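Peptidoglycan synthetase penicillin-binding protein 3 (PDB 4YE5) probably binds penicillin and, as other members of the transpeptidase family, probably cross-links the peptide stems of cell-wall peptidoglycan. Local coordinates at residues A[278-292]-A[401-415]. Residues are numbered along the deposited sequence; the frame is centred on the assembly and turned at random.
Sequences AVSETFEPGSIGKVL and GQGYTVNVMQLTNAI. With GOL (glycerol), chain E.
One face of the Phe283 ring lies against Val406 O, which stands 3.6 Å off the ring plane, nearer the rim than the centre; Leu411 CD2 meets the ring edge near its plane. Val406 CG2 packs 3.7 Å from Phe283 CE1. With chi1 at 47°, Phe283 CG is tucked between N and C of its own backbone, and this turns the ring back onto the 401-415 chain. The Tyr404 ring has Pro285 CG set obliquely against it, 3.7 Å from CE1, with a water in plane at the edge; that water lies 2.6 Å from Tyr404 OH. Phe283 and Val406 also pair through their backbones as a single antiparallel bridge, a hydrogen-bonded pair, in which Phe283 N gives to Val406 O and Val406 N to Phe283 O.

This is the transpeptidase domain, and 278-292 runs into what looks like its SxxK motif: Lys290 NZ donates to Ser287 OG, which also bonds Lys486 of a probable K(T/S)G element. Just before it, Gly286 N donates to Gly401 O, while the CA atoms of Gly289 and Gly401 lie 4.1 Å apart. Glu284 stretches out so that OE2, by its anti lone pair, takes the N-H of Gly403 N at 2.7 Å; a glycerol, probably from the crystallisation liquor, donates to the same oxygen. Deeper in, Leu411 CD1 touches Pro285 CB and Ile288 CG2. Asn407 and Gln410 form a capping box opening helix 408-419, and a water ties Val408 N to the carbonyls of Ala278 and Glu281.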
# COMPACT_ATOMS: atom_id res chain seq x y z
N ALA A 278 -7.92 5.03 2.06
CA ALA A 278 -8.06 3.60 2.36
C ALA A 278 -7.06 3.14 3.43
O ALA A 278 -7.38 2.31 4.28
CB ALA A 278 -7.91 2.75 1.07
N VAL A 279 -5.85 3.70 3.41
CA VAL A 279 -4.83 3.37 4.42
C VAL A 279 -5.12 4.00 5.78
O VAL A 279 -5.00 3.33 6.82
CB VAL A 279 -3.39 3.80 3.94
CG1 VAL A 279 -2.36 3.67 5.06
CG2 VAL A 279 -2.96 2.99 2.71
N SER A 280 -5.49 5.29 5.79
CA SER A 280 -5.56 6.04 7.04
C SER A 280 -6.91 6.03 7.78
O SER A 280 -6.95 6.14 9.00
CB SER A 280 -5.17 7.51 6.80
OG SER A 280 -5.98 8.08 5.79
N GLU A 281 -8.01 5.92 7.05
CA GLU A 281 -9.33 6.07 7.68
C GLU A 281 -9.60 5.02 8.77
O GLU A 281 -9.37 3.83 8.56
CB GLU A 281 -10.43 5.99 6.61
CG GLU A 281 -11.75 6.57 7.08
CD GLU A 281 -11.71 8.10 7.13
OE1 GLU A 281 -10.94 8.71 6.37
OE2 GLU A 281 -12.44 8.69 7.93
N THR A 282 -10.07 5.46 9.93
CA THR A 282 -10.56 4.50 10.91
C THR A 282 -12.01 4.83 11.26
O THR A 282 -12.44 5.96 11.11
CB THR A 282 -9.72 4.47 12.21
OG1 THR A 282 -9.80 5.73 12.87
CG2 THR A 282 -8.24 4.15 11.90
N PHE A 283 -12.76 3.83 11.72
CA PHE A 283 -14.19 3.98 11.95
C PHE A 283 -14.66 2.80 12.78
O PHE A 283 -14.00 1.75 12.79
CB PHE A 283 -14.94 3.97 10.61
CG PHE A 283 -14.51 2.84 9.69
CD1 PHE A 283 -15.13 1.61 9.73
CD2 PHE A 283 -13.44 3.02 8.81
CE1 PHE A 283 -14.72 0.57 8.89
CE2 PHE A 283 -13.03 1.99 7.95
CZ PHE A 283 -13.65 0.77 8.00
N GLU A 284 -15.80 2.96 13.44
CA GLU A 284 -16.44 1.84 14.11
C GLU A 284 -17.01 0.97 13.03
O GLU A 284 -17.62 1.48 12.08
CB GLU A 284 -17.55 2.31 15.06
CG GLU A 284 -17.05 3.11 16.26
CD GLU A 284 -18.21 3.76 17.02
OE1 GLU A 284 -18.94 4.58 16.41
OE2 GLU A 284 -18.39 3.45 18.21
N PRO A 285 -16.82 -0.36 13.15
CA PRO A 285 -17.30 -1.27 12.11
C PRO A 285 -18.81 -1.54 12.19
O PRO A 285 -19.35 -2.10 11.25
CB PRO A 285 -16.51 -2.56 12.38
CG PRO A 285 -16.30 -2.55 13.88
CD PRO A 285 -16.08 -1.07 14.21
N GLY A 286 -19.47 -1.17 13.29
CA GLY A 286 -20.88 -1.47 13.45
C GLY A 286 -21.16 -2.97 13.42
O GLY A 286 -20.32 -3.77 13.84
N SER A 287 -22.31 -3.36 12.87
CA SER A 287 -22.81 -4.73 12.99
C SER A 287 -21.88 -5.81 12.39
O SER A 287 -21.94 -6.98 12.78
CB SER A 287 -24.24 -4.83 12.41
OG SER A 287 -24.79 -6.14 12.56
N ILE A 288 -21.00 -5.43 11.46
CA ILE A 288 -20.00 -6.39 10.98
C ILE A 288 -19.18 -6.93 12.16
O ILE A 288 -18.78 -8.09 12.18
CB ILE A 288 -19.05 -5.75 9.91
CG1 ILE A 288 -19.91 -5.08 8.82
CG2 ILE A 288 -18.09 -6.83 9.32
CD1 ILE A 288 -19.16 -4.66 7.57
N GLY A 289 -18.94 -6.08 13.15
CA GLY A 289 -18.28 -6.48 14.38
C GLY A 289 -18.93 -7.61 15.18
O GLY A 289 -18.26 -8.24 16.02
N LYS A 290 -20.21 -7.88 14.93
CA LYS A 290 -20.91 -8.98 15.61
C LYS A 290 -20.28 -10.31 15.22
O LYS A 290 -20.36 -11.28 15.98
CB LYS A 290 -22.39 -9.04 15.22
CG LYS A 290 -23.29 -7.90 15.74
CD LYS A 290 -24.74 -8.24 15.34
CE LYS A 290 -25.75 -7.22 15.87
NZ LYS A 290 -25.56 -5.87 15.29
N VAL A 291 -19.68 -10.37 14.03
CA VAL A 291 -19.02 -11.61 13.60
C VAL A 291 -17.94 -12.01 14.59
O VAL A 291 -17.81 -13.18 14.94
CB VAL A 291 -18.44 -11.49 12.18
CG1 VAL A 291 -17.59 -12.74 11.83
CG2 VAL A 291 -19.60 -11.35 11.18
N LEU A 292 -17.19 -11.02 15.06
CA LEU A 292 -16.08 -11.28 15.99
C LEU A 292 -16.57 -11.74 17.35
O LEU A 292 -16.05 -12.72 17.92
CB LEU A 292 -15.19 -10.05 16.18
CG LEU A 292 -14.78 -9.22 14.96
CD1 LEU A 292 -13.57 -8.37 15.31
CD2 LEU A 292 -14.50 -10.07 13.76
N GLY A 401 -19.90 -3.94 17.47
CA GLY A 401 -19.08 -3.10 16.61
C GLY A 401 -19.07 -1.64 16.96
O GLY A 401 -18.80 -0.82 16.09
N GLN A 402 -19.36 -1.30 18.22
CA GLN A 402 -19.30 0.10 18.67
C GLN A 402 -18.31 0.30 19.81
O GLN A 402 -18.11 -0.59 20.65
CB GLN A 402 -20.69 0.60 19.11
CG GLN A 402 -21.72 0.68 17.98
CD GLN A 402 -23.09 1.13 18.46
OE1 GLN A 402 -23.22 1.68 19.56
NE2 GLN A 402 -24.11 0.90 17.65
N GLY A 403 -17.69 1.47 19.84
CA GLY A 403 -16.82 1.85 20.94
C GLY A 403 -15.37 1.42 20.73
O GLY A 403 -14.54 1.56 21.63
N TYR A 404 -15.09 0.87 19.56
CA TYR A 404 -13.72 0.59 19.14
C TYR A 404 -13.66 0.88 17.66
O TYR A 404 -14.70 0.92 17.00
CB TYR A 404 -13.31 -0.85 19.43
CG TYR A 404 -14.03 -1.96 18.65
CD1 TYR A 404 -13.53 -2.42 17.43
CD2 TYR A 404 -15.17 -2.58 19.17
CE1 TYR A 404 -14.16 -3.45 16.73
CE2 TYR A 404 -15.81 -3.61 18.47
CZ TYR A 404 -15.30 -4.04 17.26
OH TYR A 404 -15.92 -5.07 16.57
N THR A 405 -12.47 1.12 17.12
CA THR A 405 -12.37 1.50 15.71
C THR A 405 -11.40 0.61 14.96
O THR A 405 -10.47 0.06 15.55
CB THR A 405 -11.84 2.92 15.54
OG1 THR A 405 -10.50 2.95 16.08
CG2 THR A 405 -12.74 3.94 16.26
N VAL A 406 -11.62 0.50 13.64
CA VAL A 406 -10.79 -0.33 12.78
C VAL A 406 -10.46 0.44 11.50
O VAL A 406 -11.15 1.39 11.16
CB VAL A 406 -11.57 -1.59 12.36
CG1 VAL A 406 -12.10 -2.32 13.60
CG2 VAL A 406 -12.74 -1.21 11.42
N ASN A 407 -9.40 0.03 10.79
CA ASN A 407 -9.27 0.47 9.40
C ASN A 407 -9.76 -0.63 8.48
O ASN A 407 -10.09 -1.74 8.95
CB ASN A 407 -7.84 0.95 9.05
CG ASN A 407 -6.79 -0.08 9.38
OD1 ASN A 407 -6.90 -1.25 9.00
ND2 ASN A 407 -5.76 0.35 10.09
N VAL A 408 -9.83 -0.34 7.19
CA VAL A 408 -10.38 -1.32 6.27
C VAL A 408 -9.54 -2.60 6.19
O VAL A 408 -10.09 -3.69 5.99
CB VAL A 408 -10.66 -0.70 4.85
CG1 VAL A 408 -9.37 -0.48 4.06
CG2 VAL A 408 -11.63 -1.60 4.05
N MSE A 409 -8.22 -2.49 6.39
CA MSE A 409 -7.35 -3.67 6.31
C MSE A 409 -7.61 -4.61 7.49
O MSE A 409 -7.64 -5.84 7.35
CB MSE A 409 -5.86 -3.28 6.27
CG MSE A 409 -5.44 -2.47 5.05
SE MSE A 409 -5.74 -0.55 5.29
CE MSE A 409 -4.27 -0.11 6.52
N GLN A 410 -7.75 -4.03 8.68
CA GLN A 410 -8.02 -4.82 9.88
C GLN A 410 -9.40 -5.50 9.80
O GLN A 410 -9.54 -6.67 10.15
CB GLN A 410 -8.00 -3.91 11.10
CG GLN A 410 -6.62 -3.40 11.47
CD GLN A 410 -6.69 -2.38 12.59
OE1 GLN A 410 -7.60 -1.56 12.60
NE2 GLN A 410 -5.74 -2.45 13.53
N LEU A 411 -10.40 -4.76 9.33
CA LEU A 411 -11.74 -5.33 9.21
C LEU A 411 -11.72 -6.50 8.22
O LEU A 411 -12.29 -7.56 8.46
CB LEU A 411 -12.71 -4.25 8.72
CG LEU A 411 -14.17 -4.70 8.64
CD1 LEU A 411 -14.59 -5.25 9.97
CD2 LEU A 411 -15.05 -3.52 8.24
N THR A 412 -11.01 -6.30 7.12
CA THR A 412 -10.97 -7.27 6.05
C THR A 412 -10.21 -8.52 6.51
O THR A 412 -10.62 -9.63 6.22
CB THR A 412 -10.33 -6.66 4.80
OG1 THR A 412 -11.18 -5.62 4.30
CG2 THR A 412 -10.15 -7.70 3.70
N ASN A 413 -9.10 -8.33 7.23
CA ASN A 413 -8.37 -9.46 7.76
C ASN A 413 -9.18 -10.25 8.80
O ASN A 413 -9.10 -11.48 8.84
CB ASN A 413 -7.02 -9.04 8.38
CG ASN A 413 -5.96 -10.12 8.21
OD1 ASN A 413 -6.01 -10.91 7.26
ND2 ASN A 413 -4.98 -10.16 9.12
N ALA A 414 -9.95 -9.56 9.63
CA ALA A 414 -10.79 -10.24 10.63
C ALA A 414 -11.85 -11.11 9.94
O ALA A 414 -12.07 -12.25 10.32
CB ALA A 414 -11.47 -9.20 11.55
N ILE A 415 -12.50 -10.56 8.93
CA ILE A 415 -13.45 -11.34 8.15
C ILE A 415 -12.78 -12.51 7.41
O ILE A 415 -13.37 -13.60 7.28
CB ILE A 415 -14.21 -10.44 7.16
CG1 ILE A 415 -15.10 -9.47 7.95
CG2 ILE A 415 -15.02 -11.28 6.16
CD1 ILE A 415 -16.17 -10.18 8.81
C1 GOL E . -14.06 5.58 19.70
O1 GOL E . -13.38 4.46 20.23
C2 GOL E . -15.17 5.12 18.76
O2 GOL E . -16.19 4.50 19.52
C3 GOL E . -15.78 6.29 17.99
O3 GOL E . -14.81 6.90 17.18
O HOH W 1 -9.47 2.26 6.30
O HOH W 2 -5.43 3.43 9.41
O HOH W 3 -9.45 5.39 15.45
O HOH W 4 -17.80 -6.30 17.88